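Local coordinates for initiator protein NS1 (Human bocavirus, PDB 4KW3), which probably nicks the viral origin of replication to start rolling-circle replication, with this N-terminal domain carrying the origin-binding and endonuclease functions of a larger helicase protein, at residues L38-E43 with L153-F158; R50-H55 with I60-L65; D71-A76 with R217-Y222; M84-L89 with C101-Q106; L125-A130 with D196-T201. All blocks are in the same frame, centred on the assembly; numbering follows the deposited sequence.

Interaction 1: residues L38-E43 with L153-F158; sequences LAHGTE and LATRPF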
# COMPACT_ATOMS: atom_id res chain seq x y z
N LEU A 38 -11.67 -7.86 2.24
CA LEU A 38 -10.23 -8.02 2.07
C LEU A 38 -9.53 -8.83 3.16
O LEU A 38 -8.48 -9.44 2.91
CB LEU A 38 -9.54 -6.65 1.97
CG LEU A 38 -10.10 -5.72 0.90
CD1 LEU A 38 -9.31 -4.42 0.88
CD2 LEU A 38 -10.10 -6.39 -0.47
N ALA A 39 -10.11 -8.86 4.35
CA ALA A 39 -9.42 -9.44 5.51
C ALA A 39 -10.38 -10.29 6.32
O ALA A 39 -10.50 -10.13 7.55
CB ALA A 39 -8.81 -8.34 6.37
N HIS A 40 -11.11 -11.16 5.64
CA HIS A 40 -12.06 -11.99 6.33
C HIS A 40 -11.34 -12.82 7.40
O HIS A 40 -10.29 -13.42 7.13
CB HIS A 40 -12.80 -12.90 5.36
CG HIS A 40 -13.87 -13.69 6.02
ND1 HIS A 40 -14.72 -13.15 6.96
CD2 HIS A 40 -14.22 -15.00 5.91
CE1 HIS A 40 -15.55 -14.08 7.39
NE2 HIS A 40 -15.27 -15.21 6.77
N GLY A 41 -11.88 -12.79 8.62
CA GLY A 41 -11.25 -13.43 9.76
C GLY A 41 -10.69 -12.44 10.79
O GLY A 41 -10.22 -12.84 11.86
N THR A 42 -10.76 -11.15 10.48
CA THR A 42 -10.14 -10.13 11.30
C THR A 42 -11.21 -9.19 11.80
O THR A 42 -10.92 -8.27 12.57
CB THR A 42 -9.14 -9.22 10.51
OG1 THR A 42 -9.83 -8.62 9.41
CG2 THR A 42 -7.92 -9.97 10.01
N GLU A 43 -12.45 -9.40 11.35
CA GLU A 43 -13.46 -8.36 11.57
C GLU A 43 -13.72 -8.13 13.05
O GLU A 43 -13.94 -7.00 13.46
CB GLU A 43 -14.76 -8.61 10.79
CG GLU A 43 -15.09 -10.04 10.54
CD GLU A 43 -14.54 -10.58 9.24
OE1 GLU A 43 -15.19 -10.39 8.20
OE2 GLU A 43 -13.48 -11.25 9.27
N LEU A 153 -16.56 -15.37 -0.15
CA LEU A 153 -17.67 -16.21 -0.61
C LEU A 153 -17.56 -17.67 -0.13
O LEU A 153 -18.55 -18.38 -0.14
CB LEU A 153 -17.85 -16.14 -2.13
CG LEU A 153 -18.23 -14.78 -2.73
CD1 LEU A 153 -18.21 -14.84 -4.25
CD2 LEU A 153 -19.59 -14.29 -2.24
N ALA A 154 -16.38 -18.13 0.26
CA ALA A 154 -16.27 -19.48 0.82
C ALA A 154 -16.96 -19.61 2.18
O ALA A 154 -17.28 -20.71 2.62
CB ALA A 154 -14.84 -19.91 0.92
N THR A 155 -17.20 -18.47 2.82
CA THR A 155 -17.77 -18.43 4.16
C THR A 155 -19.23 -18.02 4.14
O THR A 155 -20.03 -18.56 4.88
CB THR A 155 -17.00 -17.44 5.04
OG1 THR A 155 -15.65 -17.88 5.17
CG2 THR A 155 -17.64 -17.34 6.41
N ARG A 156 -19.58 -17.07 3.29
CA ARG A 156 -20.96 -16.62 3.18
C ARG A 156 -21.15 -15.78 1.91
O ARG A 156 -20.17 -15.31 1.34
CB ARG A 156 -21.37 -15.81 4.41
CG ARG A 156 -20.45 -14.68 4.76
CD ARG A 156 -21.12 -13.69 5.69
NE ARG A 156 -20.22 -12.60 6.06
CZ ARG A 156 -20.13 -11.45 5.40
NH1 ARG A 156 -20.91 -11.23 4.34
NH2 ARG A 156 -19.29 -10.50 5.80
N PRO A 157 -22.40 -15.63 1.45
CA PRO A 157 -22.59 -14.71 0.33
C PRO A 157 -22.35 -13.27 0.75
O PRO A 157 -22.28 -13.00 1.95
CB PRO A 157 -24.05 -14.92 -0.06
CG PRO A 157 -24.69 -15.56 1.12
CD PRO A 157 -23.61 -16.42 1.71
N PHE A 158 -22.23 -12.37 -0.22
CA PHE A 158 -22.04 -10.95 0.06
C PHE A 158 -23.28 -10.38 0.68
O PHE A 158 -24.39 -10.71 0.29
CB PHE A 158 -21.74 -10.16 -1.24
CG PHE A 158 -20.40 -10.47 -1.86
CD1 PHE A 158 -19.28 -10.70 -1.07
CD2 PHE A 158 -20.25 -10.53 -3.24
CE1 PHE A 158 -18.06 -10.99 -1.64
CE2 PHE A 158 -19.03 -10.81 -3.82
CZ PHE A 158 -17.93 -11.04 -3.02

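Interaction 2: residues R50-H55 with I60-L65; sequences RNCAPH and IIRDDL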
# COMPACT_ATOMS: atom_id res chain seq x y z
N ARG A 50 -10.76 -0.92 18.60
CA ARG A 50 -11.33 0.41 18.88
C ARG A 50 -11.26 0.78 20.36
O ARG A 50 -11.16 1.96 20.68
CB ARG A 50 -12.80 0.52 18.45
CG ARG A 50 -13.07 0.28 16.99
CD ARG A 50 -14.52 0.64 16.65
NE ARG A 50 -14.79 0.47 15.22
CZ ARG A 50 -15.33 -0.62 14.68
NH1 ARG A 50 -15.71 -1.62 15.47
NH2 ARG A 50 -15.52 -0.70 13.37
N ASN A 51 -11.28 -0.22 21.24
CA ASN A 51 -11.38 0.02 22.67
C ASN A 51 -10.03 0.04 23.37
O ASN A 51 -9.95 0.05 24.60
CB ASN A 51 -12.27 -1.05 23.33
CG ASN A 51 -13.58 -1.25 22.60
OD1 ASN A 51 -14.24 -0.28 22.23
ND2 ASN A 51 -13.96 -2.51 22.39
N CYS A 52 -8.96 0.03 22.59
CA CYS A 52 -7.62 -0.08 23.14
C CYS A 52 -7.03 1.26 23.57
O CYS A 52 -7.27 2.29 22.93
CB CYS A 52 -6.68 -0.73 22.13
SG CYS A 52 -6.94 -2.49 21.86
N ALA A 53 -6.24 1.23 24.64
CA ALA A 53 -5.53 2.40 25.14
C ALA A 53 -4.28 2.63 24.30
O ALA A 53 -3.61 1.67 23.92
CB ALA A 53 -5.15 2.20 26.62
N PRO A 54 -4.00 3.90 23.96
CA PRO A 54 -2.77 4.30 23.26
C PRO A 54 -1.54 4.08 24.12
O PRO A 54 -1.64 4.06 25.36
CB PRO A 54 -2.96 5.80 23.06
CG PRO A 54 -3.78 6.20 24.25
CD PRO A 54 -4.74 5.06 24.47
N HIS A 55 -0.39 3.91 23.49
CA HIS A 55 0.86 3.90 24.22
C HIS A 55 1.01 5.27 24.87
O HIS A 55 0.48 6.27 24.34
CB HIS A 55 2.02 3.61 23.28
CG HIS A 55 2.10 2.18 22.84
ND1 HIS A 55 1.73 1.77 21.58
CD2 HIS A 55 2.46 1.07 23.51
CE1 HIS A 55 1.89 0.46 21.48
NE2 HIS A 55 2.32 0.01 22.65
N ILE A 60 -2.47 -5.16 27.45
CA ILE A 60 -2.03 -6.47 26.98
C ILE A 60 -2.92 -6.99 25.86
O ILE A 60 -2.43 -7.60 24.90
CB ILE A 60 -2.02 -7.50 28.12
CG1 ILE A 60 -1.31 -6.95 29.35
CG2 ILE A 60 -1.38 -8.80 27.65
CD1 ILE A 60 -2.24 -6.29 30.33
N ILE A 61 -4.21 -6.70 25.98
CA ILE A 61 -5.17 -7.06 24.94
C ILE A 61 -4.75 -6.42 23.63
O ILE A 61 -4.67 -7.09 22.59
CB ILE A 61 -6.59 -6.62 25.31
CG1 ILE A 61 -7.13 -7.50 26.45
CG2 ILE A 61 -7.52 -6.73 24.12
CD1 ILE A 61 -8.51 -7.08 26.95
N ARG A 62 -4.49 -5.12 23.68
CA ARG A 62 -3.96 -4.38 22.54
C ARG A 62 -2.74 -5.06 21.93
O ARG A 62 -2.65 -5.24 20.71
CB ARG A 62 -3.58 -2.96 22.96
CG ARG A 62 -2.92 -2.13 21.86
CD ARG A 62 -2.19 -0.96 22.45
NE ARG A 62 -1.05 -1.35 23.27
CZ ARG A 62 -0.66 -0.71 24.36
NH1 ARG A 62 -1.34 0.33 24.81
NH2 ARG A 62 0.40 -1.12 25.04
N ASP A 63 -1.78 -5.42 22.78
CA ASP A 63 -0.52 -5.96 22.26
C ASP A 63 -0.71 -7.28 21.50
O ASP A 63 -0.11 -7.47 20.45
CB ASP A 63 0.49 -6.13 23.38
CG ASP A 63 0.85 -4.81 24.05
OD1 ASP A 63 0.83 -3.77 23.33
OD2 ASP A 63 1.09 -4.82 25.29
N ASP A 64 -1.55 -8.18 22.03
CA ASP A 64 -1.83 -9.46 21.37
C ASP A 64 -2.63 -9.30 20.10
O ASP A 64 -2.30 -9.89 19.05
CB ASP A 64 -2.60 -10.39 22.32
CG ASP A 64 -1.73 -10.91 23.43
OD1 ASP A 64 -0.53 -10.53 23.48
OD2 ASP A 64 -2.25 -11.67 24.28
N LEU A 65 -3.68 -8.50 20.20
CA LEU A 65 -4.55 -8.16 19.09
C LEU A 65 -3.69 -7.73 17.88
O LEU A 65 -3.81 -8.28 16.79
CB LEU A 65 -5.49 -7.05 19.54
CG LEU A 65 -6.90 -6.89 18.99
CD1 LEU A 65 -7.58 -8.24 18.89
CD2 LEU A 65 -7.68 -5.99 19.95

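Interaction 3: residues D71-A76 with R217-Y222; sequences DRHFGA and RCISSY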
# COMPACT_ATOMS: atom_id res chain seq x y z
N ASP A 71 0.07 -9.46 9.67
CA ASP A 71 0.12 -9.38 8.19
C ASP A 71 -1.25 -9.58 7.53
O ASP A 71 -1.34 -9.85 6.34
CB ASP A 71 1.12 -10.39 7.61
CG ASP A 71 2.56 -10.04 7.95
OD1 ASP A 71 2.87 -8.86 8.26
OD2 ASP A 71 3.40 -10.96 7.94
N ARG A 72 -2.31 -9.46 8.32
CA ARG A 72 -3.63 -9.90 7.93
C ARG A 72 -4.67 -8.79 7.86
O ARG A 72 -5.78 -9.01 7.38
CB ARG A 72 -4.15 -10.95 8.93
CG ARG A 72 -3.26 -12.17 9.17
CD ARG A 72 -3.72 -12.94 10.43
NE ARG A 72 -5.17 -13.18 10.46
CZ ARG A 72 -5.99 -12.83 11.46
NH1 ARG A 72 -5.52 -12.22 12.54
NH2 ARG A 72 -7.29 -13.09 11.37
N HIS A 73 -4.37 -7.62 8.41
CA HIS A 73 -5.39 -6.57 8.40
C HIS A 73 -5.57 -6.05 6.98
O HIS A 73 -4.69 -6.24 6.13
CB HIS A 73 -5.05 -5.43 9.36
CG HIS A 73 -3.81 -4.68 8.98
ND1 HIS A 73 -2.55 -5.06 9.39
CD2 HIS A 73 -3.64 -3.58 8.20
CE1 HIS A 73 -1.66 -4.22 8.91
NE2 HIS A 73 -2.29 -3.32 8.17
N PHE A 74 -6.69 -5.39 6.72
CA PHE A 74 -7.11 -5.14 5.35
C PHE A 74 -6.10 -4.31 4.57
O PHE A 74 -5.84 -4.59 3.40
CB PHE A 74 -8.52 -4.54 5.28
CG PHE A 74 -8.59 -3.08 5.65
CD1 PHE A 74 -8.59 -2.69 6.98
CD2 PHE A 74 -8.71 -2.10 4.66
CE1 PHE A 74 -8.69 -1.34 7.33
CE2 PHE A 74 -8.79 -0.75 5.00
CZ PHE A 74 -8.79 -0.37 6.33
N GLY A 75 -5.48 -3.35 5.24
CA GLY A 75 -4.45 -2.55 4.62
C GLY A 75 -3.26 -3.38 4.22
O GLY A 75 -2.65 -3.15 3.18
N ALA A 76 -2.92 -4.37 5.04
CA ALA A 76 -1.82 -5.24 4.68
C ALA A 76 -2.17 -6.10 3.45
O ALA A 76 -1.34 -6.28 2.56
CB ALA A 76 -1.39 -6.11 5.86
N ARG A 217 2.32 4.19 12.23
CA ARG A 217 1.33 3.25 11.75
C ARG A 217 -0.07 3.52 12.26
O ARG A 217 -0.26 3.84 13.44
CB ARG A 217 1.70 1.81 12.11
CG ARG A 217 0.84 0.81 11.34
CD ARG A 217 1.28 -0.61 11.52
NE ARG A 217 1.15 -1.03 12.90
CZ ARG A 217 1.13 -2.30 13.26
NH1 ARG A 217 1.23 -3.22 12.32
NH2 ARG A 217 1.01 -2.64 14.55
N CYS A 218 -1.03 3.34 11.35
CA CYS A 218 -2.43 3.28 11.73
C CYS A 218 -3.17 2.29 10.83
O CYS A 218 -3.21 2.47 9.62
CB CYS A 218 -3.05 4.67 11.61
SG CYS A 218 -4.76 4.64 12.06
N ILE A 219 -3.73 1.23 11.41
CA ILE A 219 -4.38 0.18 10.60
C ILE A 219 -5.91 0.28 10.46
O ILE A 219 -6.53 -0.56 9.84
CB ILE A 219 -4.02 -1.24 11.06
CG1 ILE A 219 -4.51 -1.49 12.49
CG2 ILE A 219 -2.51 -1.49 10.95
CD1 ILE A 219 -4.15 -2.85 12.99
N SER A 220 -6.50 1.32 11.04
CA SER A 220 -7.92 1.55 10.92
C SER A 220 -8.32 3.01 11.10
O SER A 220 -7.75 3.72 11.91
CB SER A 220 -8.72 0.71 11.90
OG SER A 220 -10.10 0.95 11.70
N SER A 221 -9.32 3.44 10.34
CA SER A 221 -9.93 4.74 10.52
C SER A 221 -10.49 4.88 11.94
O SER A 221 -10.62 5.99 12.44
CB SER A 221 -11.07 4.93 9.53
OG SER A 221 -10.60 4.87 8.20
N TYR A 222 -10.79 3.75 12.58
CA TYR A 222 -11.39 3.76 13.91
C TYR A 222 -10.36 3.45 14.97
O TYR A 222 -10.69 3.05 16.09
CB TYR A 222 -12.56 2.77 14.00
CG TYR A 222 -13.50 2.86 12.82
CD1 TYR A 222 -13.96 4.09 12.37
CD2 TYR A 222 -13.91 1.73 12.15
CE1 TYR A 222 -14.81 4.18 11.28
CE2 TYR A 222 -14.76 1.80 11.06
CZ TYR A 222 -15.21 3.04 10.63
OH TYR A 222 -16.05 3.10 9.55

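Interaction 4: residues M84-L89 with C101-Q106; sequences MATTTL and CDIIVQ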
# COMPACT_ATOMS: atom_id res chain seq x y z
N MET A 84 1.53 -8.04 -5.75
CA MET A 84 1.30 -9.08 -6.74
C MET A 84 0.97 -8.51 -8.14
O MET A 84 1.52 -8.96 -9.15
CB MET A 84 0.22 -10.05 -6.28
CG MET A 84 0.69 -10.98 -5.13
SD MET A 84 -0.52 -12.23 -4.65
CE MET A 84 -1.78 -11.24 -3.85
N ALA A 85 0.08 -7.51 -8.19
CA ALA A 85 -0.28 -6.87 -9.44
C ALA A 85 0.94 -6.23 -10.13
O ALA A 85 1.07 -6.31 -11.36
CB ALA A 85 -1.39 -5.86 -9.24
N THR A 86 1.82 -5.62 -9.33
CA THR A 86 3.03 -4.98 -9.84
C THR A 86 3.98 -6.01 -10.46
O THR A 86 4.60 -5.77 -11.50
CB THR A 86 3.81 -4.22 -8.73
OG1 THR A 86 2.96 -3.25 -8.11
CG2 THR A 86 5.02 -3.52 -9.30
N THR A 87 4.09 -7.14 -9.79
CA THR A 87 4.83 -8.29 -10.26
C THR A 87 4.27 -8.76 -11.59
O THR A 87 5.01 -8.99 -12.55
CB THR A 87 4.77 -9.44 -9.22
OG1 THR A 87 5.58 -9.09 -8.09
CG2 THR A 87 5.29 -10.69 -9.79
N THR A 88 2.95 -8.92 -11.64
CA THR A 88 2.29 -9.27 -12.88
C THR A 88 2.59 -8.24 -13.97
O THR A 88 2.90 -8.61 -15.11
CB THR A 88 0.78 -9.42 -12.68
OG1 THR A 88 0.53 -10.42 -11.69
CG2 THR A 88 0.08 -9.81 -14.01
N LEU A 89 2.53 -6.95 -13.61
CA LEU A 89 2.83 -5.87 -14.56
C LEU A 89 4.22 -6.01 -15.17
O LEU A 89 4.35 -6.02 -16.39
CB LEU A 89 2.74 -4.50 -13.90
CG LEU A 89 3.18 -3.34 -14.82
CD1 LEU A 89 2.19 -3.03 -15.92
CD2 LEU A 89 3.43 -2.08 -14.00
N CYS A 101 13.16 -7.06 -11.25
CA CYS A 101 12.74 -5.73 -10.86
C CYS A 101 12.83 -5.51 -9.36
O CYS A 101 12.91 -6.45 -8.59
CB CYS A 101 11.29 -5.52 -11.29
SG CYS A 101 10.25 -6.80 -10.64
N ASP A 102 12.82 -4.25 -8.95
CA ASP A 102 12.67 -3.96 -7.54
C ASP A 102 11.32 -3.31 -7.33
O ASP A 102 10.89 -2.48 -8.15
CB ASP A 102 13.81 -3.09 -7.03
CG ASP A 102 15.13 -3.85 -6.91
OD1 ASP A 102 15.20 -4.76 -6.05
OD2 ASP A 102 16.10 -3.52 -7.65
N ILE A 103 10.65 -3.70 -6.25
CA ILE A 103 9.32 -3.18 -5.97
C ILE A 103 9.15 -2.86 -4.48
O ILE A 103 9.38 -3.72 -3.63
CB ILE A 103 8.23 -4.21 -6.38
CG1 ILE A 103 8.32 -4.52 -7.88
CG2 ILE A 103 6.82 -3.70 -6.00
CD1 ILE A 103 7.61 -5.77 -8.28
N ILE A 104 8.75 -1.63 -4.19
CA ILE A 104 8.27 -1.28 -2.86
C ILE A 104 6.80 -0.85 -2.95
O ILE A 104 6.42 -0.11 -3.88
CB ILE A 104 9.08 -0.17 -2.22
CG1 ILE A 104 10.53 -0.64 -2.01
CG2 ILE A 104 8.41 0.30 -0.89
CD1 ILE A 104 11.53 0.50 -1.71
N VAL A 105 5.97 -1.34 -2.02
CA VAL A 105 4.56 -0.95 -1.95
C VAL A 105 4.25 -0.58 -0.51
O VAL A 105 4.68 -1.26 0.43
CB VAL A 105 3.57 -2.07 -2.47
CG1 VAL A 105 2.11 -1.67 -2.26
CG2 VAL A 105 3.78 -2.36 -3.94
N GLN A 106 3.53 0.53 -0.35
CA GLN A 106 3.07 0.95 0.96
C GLN A 106 1.62 1.44 0.89
O GLN A 106 1.30 2.37 0.15
CB GLN A 106 3.97 2.05 1.51
CG GLN A 106 3.58 2.56 2.90
CD GLN A 106 4.70 3.34 3.56
OE1 GLN A 106 5.75 2.78 3.89
NE2 GLN A 106 4.49 4.64 3.74

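Interaction 5: residues L125-A130 with D196-T201; sequences LSKRNA and DLHAQT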
# COMPACT_ATOMS: atom_id res chain seq x y z
N LEU A 125 10.13 -1.04 -18.17
CA LEU A 125 9.58 0.30 -17.92
C LEU A 125 10.55 1.35 -18.43
O LEU A 125 11.77 1.14 -18.45
CB LEU A 125 9.31 0.56 -16.43
CG LEU A 125 8.07 -0.05 -15.78
CD1 LEU A 125 8.08 0.27 -14.31
CD2 LEU A 125 6.81 0.49 -16.42
N SER A 126 10.00 2.48 -18.86
CA SER A 126 10.82 3.61 -19.30
C SER A 126 9.96 4.87 -19.30
O SER A 126 8.75 4.78 -19.12
CB SER A 126 11.36 3.35 -20.70
OG SER A 126 10.30 3.39 -21.65
N LYS A 127 10.59 6.03 -19.50
CA LYS A 127 9.88 7.29 -19.66
C LYS A 127 8.81 7.17 -20.74
O LYS A 127 7.75 7.79 -20.69
CB LYS A 127 10.83 8.45 -19.99
CG LYS A 127 11.43 9.16 -18.79
CD LYS A 127 11.69 10.64 -19.12
CE LYS A 127 11.71 11.50 -17.86
NZ LYS A 127 12.70 11.07 -16.82
N ARG A 128 9.12 6.35 -21.73
CA ARG A 128 8.31 6.19 -22.91
C ARG A 128 6.96 5.51 -22.59
O ARG A 128 5.92 5.88 -23.14
CB ARG A 128 9.16 5.42 -23.94
CG ARG A 128 8.78 5.55 -25.39
CD ARG A 128 9.59 4.54 -26.22
NE ARG A 128 9.67 3.23 -25.58
CZ ARG A 128 8.74 2.29 -25.65
NH1 ARG A 128 7.65 2.48 -26.38
NH2 ARG A 128 8.91 1.13 -25.02
N ASN A 129 6.98 4.49 -21.73
CA ASN A 129 5.76 3.75 -21.37
C ASN A 129 5.20 3.88 -19.95
O ASN A 129 4.07 3.46 -19.69
CB ASN A 129 5.88 2.26 -21.76
CG ASN A 129 6.86 1.49 -20.89
OD1 ASN A 129 7.61 2.06 -20.09
ND2 ASN A 129 6.87 0.17 -21.06
N ALA A 130 5.97 4.43 -19.02
CA ALA A 130 5.52 4.44 -17.62
C ALA A 130 4.17 5.13 -17.36
O ALA A 130 3.33 4.57 -16.67
CB ALA A 130 6.60 5.01 -16.70
N ASP A 196 10.61 21.54 -17.18
CA ASP A 196 10.28 20.34 -17.94
C ASP A 196 9.72 19.25 -17.00
O ASP A 196 10.17 19.13 -15.86
CB ASP A 196 11.54 19.81 -18.64
CG ASP A 196 12.05 20.75 -19.74
OD1 ASP A 196 11.21 21.37 -20.44
OD2 ASP A 196 13.30 20.86 -19.91
N LEU A 197 8.76 18.45 -17.49
CA LEU A 197 8.25 17.30 -16.73
C LEU A 197 9.07 16.03 -16.85
O LEU A 197 9.54 15.67 -17.92
CB LEU A 197 6.84 16.91 -17.13
CG LEU A 197 5.69 17.43 -16.29
CD1 LEU A 197 4.44 16.67 -16.70
CD2 LEU A 197 6.03 17.19 -14.84
N HIS A 198 9.23 15.36 -15.72
CA HIS A 198 9.89 14.06 -15.66
C HIS A 198 9.06 13.08 -14.83
O HIS A 198 8.52 13.45 -13.79
CB HIS A 198 11.27 14.23 -15.06
CG HIS A 198 12.09 15.25 -15.77
ND1 HIS A 198 12.88 14.94 -16.86
CD2 HIS A 198 12.20 16.59 -15.60
CE1 HIS A 198 13.47 16.04 -17.30
NE2 HIS A 198 13.06 17.05 -16.55
N ALA A 199 8.97 11.84 -15.28
CA ALA A 199 8.13 10.85 -14.60
C ALA A 199 9.03 9.87 -13.90
O ALA A 199 8.57 9.08 -13.09
CB ALA A 199 7.21 10.13 -15.57
N GLN A 200 10.31 9.91 -14.21
CA GLN A 200 11.26 9.00 -13.61
C GLN A 200 11.60 9.44 -12.20
O GLN A 200 11.91 10.61 -11.96
CB GLN A 200 12.53 8.92 -14.46
CG GLN A 200 13.50 7.84 -14.06
CD GLN A 200 14.45 7.46 -15.20
OE1 GLN A 200 14.20 7.77 -16.38
NE2 GLN A 200 15.54 6.78 -14.86
N THR A 201 11.55 8.50 -11.28
CA THR A 201 11.98 8.71 -9.91
C THR A 201 13.51 8.53 -9.87
O THR A 201 14.03 7.41 -9.87
CB THR A 201 11.27 7.72 -8.94
OG1 THR A 201 9.86 7.88 -9.05
CG2 THR A 201 11.69 7.94 -7.49

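Interaction 1: residues L38-E43 with L153-F158
His-40 ND1 gives a hydrogen bond to Glu-43 OE1 at 3.1 Å, and the far edge of the same ring faces Thr-155. The bond is fairly straight, with an N-H...O angle of 163°. The carboxylate oxygen lies in the ring plane, so this bond limits rotation of the imidazole. His-40 CG stands anti to the backbone N (chi1 -175°), which carries the ring out across the gap between the two loops. Thr-155 comes from the opposite direction. Its OG1 lies at the ring edge, near the plane, 3.1 Å from His-40 NE2. Its methyl sits by the same nitrogen, with Thr-155 CG2 3.2 Å from His-40 NE2. Arg-156 stays further off. Its NH2 is 4.8 Å from Glu-43 OE1, too far for a contact but near enough for a probable weak attraction. Arg-156 NH1 has its salt bridge with Glu-162. The type II turn from Ala-39 to Thr-42 presents His-40, and Gly-41 has positive phi within it. This is a small surface contact, away from the nuclease site. It joins the turn between helices 31-38 and 43-49 to the loop between helices 134-149 and 160-177.

Interaction 2: residues R50-H55 with I60-L65
Cys-52 and Arg-62 pack together where the chain turns between two helices of this Rep-type nuclease domain. The loop is a connection between two consecutive helices: 50-55 follows helix 43-49 and folds back over the start of helix 60-69. The close part centres on the buried Arg-62. Cys-52 SG rests against its base, 3.6 Å from Arg-62 CB, and also meets Leu-65 CD2 at 4.1 Å. From there the arginine chain runs along the loop and bends at chi3 (67°), which brings the guanidinium beside Ala-53 and against the His-55 ring. His-55 NE2 lies over one guanidinium face, toward its rim, and the two planes are 38° apart. His-55 NE2 is 3.3 Å from Arg-62 NH2, at an angle that makes no hydrogen bond. The guanidinium edges are taken up separately. NE and NH2 grip Asp-63 OD1 side-on, both from the same face of the carboxylate, in a salt bridge with Arg-62 NE 3.1 Å from Asp-63 OD1. Arg-62 NH1 also bonds to Asp-57 O, and Asp-59 holds both Arg-62 N and Ala-53 N. Val-227 of helix 225-228 packs on Cys-52, Pro-54 and Arg-62. The outer side is looser. Ile-60, Ile-61 and Asp-64 are exposed, and Ile-61 comes no nearer to the loop than 4.8 Å. The one hydrogen bond between the two segments runs from Arg-62 NH1 to Ala-53 O, 2.8 Å long, with the oxygen in the guanidinium plane and the nitrogen 44° above the carbonyl plane.

Interaction 3: residues D71-A76 with R217-Y222
Ile-219 sets its CG2 methyl over one face of the His-73 ring in a CH-pi contact. Ile-219 CG2 is 3.5 Å from the centroid of the His-73 ring and 18° off the ring normal. The methyl leans toward NE2, and the two side chains cross at about a right angle. The opposite ring face is taken by Ala-76 CB, 3.6 Å above the plane of the His-73 ring. Phe-74 meets the isoleucine backbone instead, with Phe-74 CE1 3.4 Å from Ile-219 O. His-73 is the N-cap residue of helix 74-94. Its CG sits between the backbone N and the carbonyl carbon (chi1 64°), which folds the ring back along the first turn onto Ala-76. Further out, Ser-243 OG bonds His-73 NE2 and helps fix the ring's rotation. Leu-66 and Leu-69 of helix 60-69 pack on Ile-219. The loop beyond it is held by an ST turn, in which Ser-220 OG accepts from Tyr-222 N, and by Glu-31, which bonds Ser-220 OG and Ser-221 N. The imidazole is thus buried between two methyl groups, with His-73 ND1 5.1 Å from Arg-217 NH1. These surroundings would probably disfavour a charged ring.

Interaction 4: residues M84-L89 with C101-Q106
Ile-103 points its CB from the strand toward helix 74-94, and Thr-86 reaches from the helix to meet it tip to tip. The first branch, Ile-103 CG2, lies 3.8 Å from the methyl carbon CG2 of Thr-86 and also touches its CB. The other branch starts at Ile-103 CG1, which is 3.7 Å from Thr-86 CG2. The chain then runs on extended (chi2 163°) to Ile-103 CD1, 3.6 Å from Thr-86 CG2. This last methyl also passes Thr-87, with Ile-103 CD1 3.9 Å from Thr-87 OG1. One threonine methyl therefore touches three carbons of the isoleucine. It can do so because Thr-86 OG1 turns back along the helix to bond Val-82 O, leaving CG2 directed at the strand. Val-105, two residues on, adds a looser contact: its CG2 is 4.3 Å from Thr-86 OG1. Ile-118 and Val-120 of the neighbouring strand 114-122 and Phe-137 of helix 134-149 also pack on Thr-86. The helix and strand axes are 9.5 Å apart at 154°, nearly antiparallel. This is the helix-on-sheet core of the Rep-type nuclease fold. Strand 101-109 continues to Glu-108, a predicted metal ligand, and the Val-105 side chain is about 7 Å from that of His-117, also a predicted metal ligand.

Interaction 5: residues L125-A130 with D196-T201
Lys-127 is the residue of loop 125-130 that reaches His-198, Ala-199 and Gln-200. The loop begins with Leu-125, buried against Phe-16 and Tyr-18 of strand 15-21. Ser-126 starts a turn: its N donates to Asn-129 OD1 at 2.7 Å, and its O accepts from Ala-130 N. Lys-127 then leaves the turn. A bend at its last torsion (chi4 56°) puts NZ between the side chains of His-198 and Gln-200. Lys-127 CE is 3.8 Å from His-198 ND1, at the ring edge and near its plane, and as far from Ala-199 N. The Lys-127 and Gln-200 side chains cross at about a right angle, with Lys-127 NZ 3.2 Å from Gln-200 CB and 3.7 Å from Gln-200 OE1. The imidazole is held on its other side, where His-198 NE2 bonds Asp-192. Asn-129 ties the turn back to Gly-124 through its ND2. Ala-130 closes the segment by packing on Phe-16 and Ile-187. The contact lays the loop leading to helix 134-149 along the outer strand of the sheet. That strand includes Leu-197, the last residue of the region that, by similarity, binds the replication origin.

From the N terminus, 38-43 opens the long loop that interaction 1 closes at 153-158. Interaction 2 is nested inside it and closes a short loop at the start of helix 60-69. Interaction 3 opens next at 71-76 but closes only at 217-222, so it crosses interaction 1; the two touch through Arg-72 and Phe-74. Interaction 4 is nested within both. Interaction 5 opens at 125-130 and closes at 196-201, crossing interaction 1 and nested in interaction 3. Interactions 3 and 4 share helix 74-94. Interactions 4 and 5 reach the same sheet, centres about 17 Å apart. Interactions 1 and 2 tie interhelical loops on the far side of the chain's centre from interaction 5.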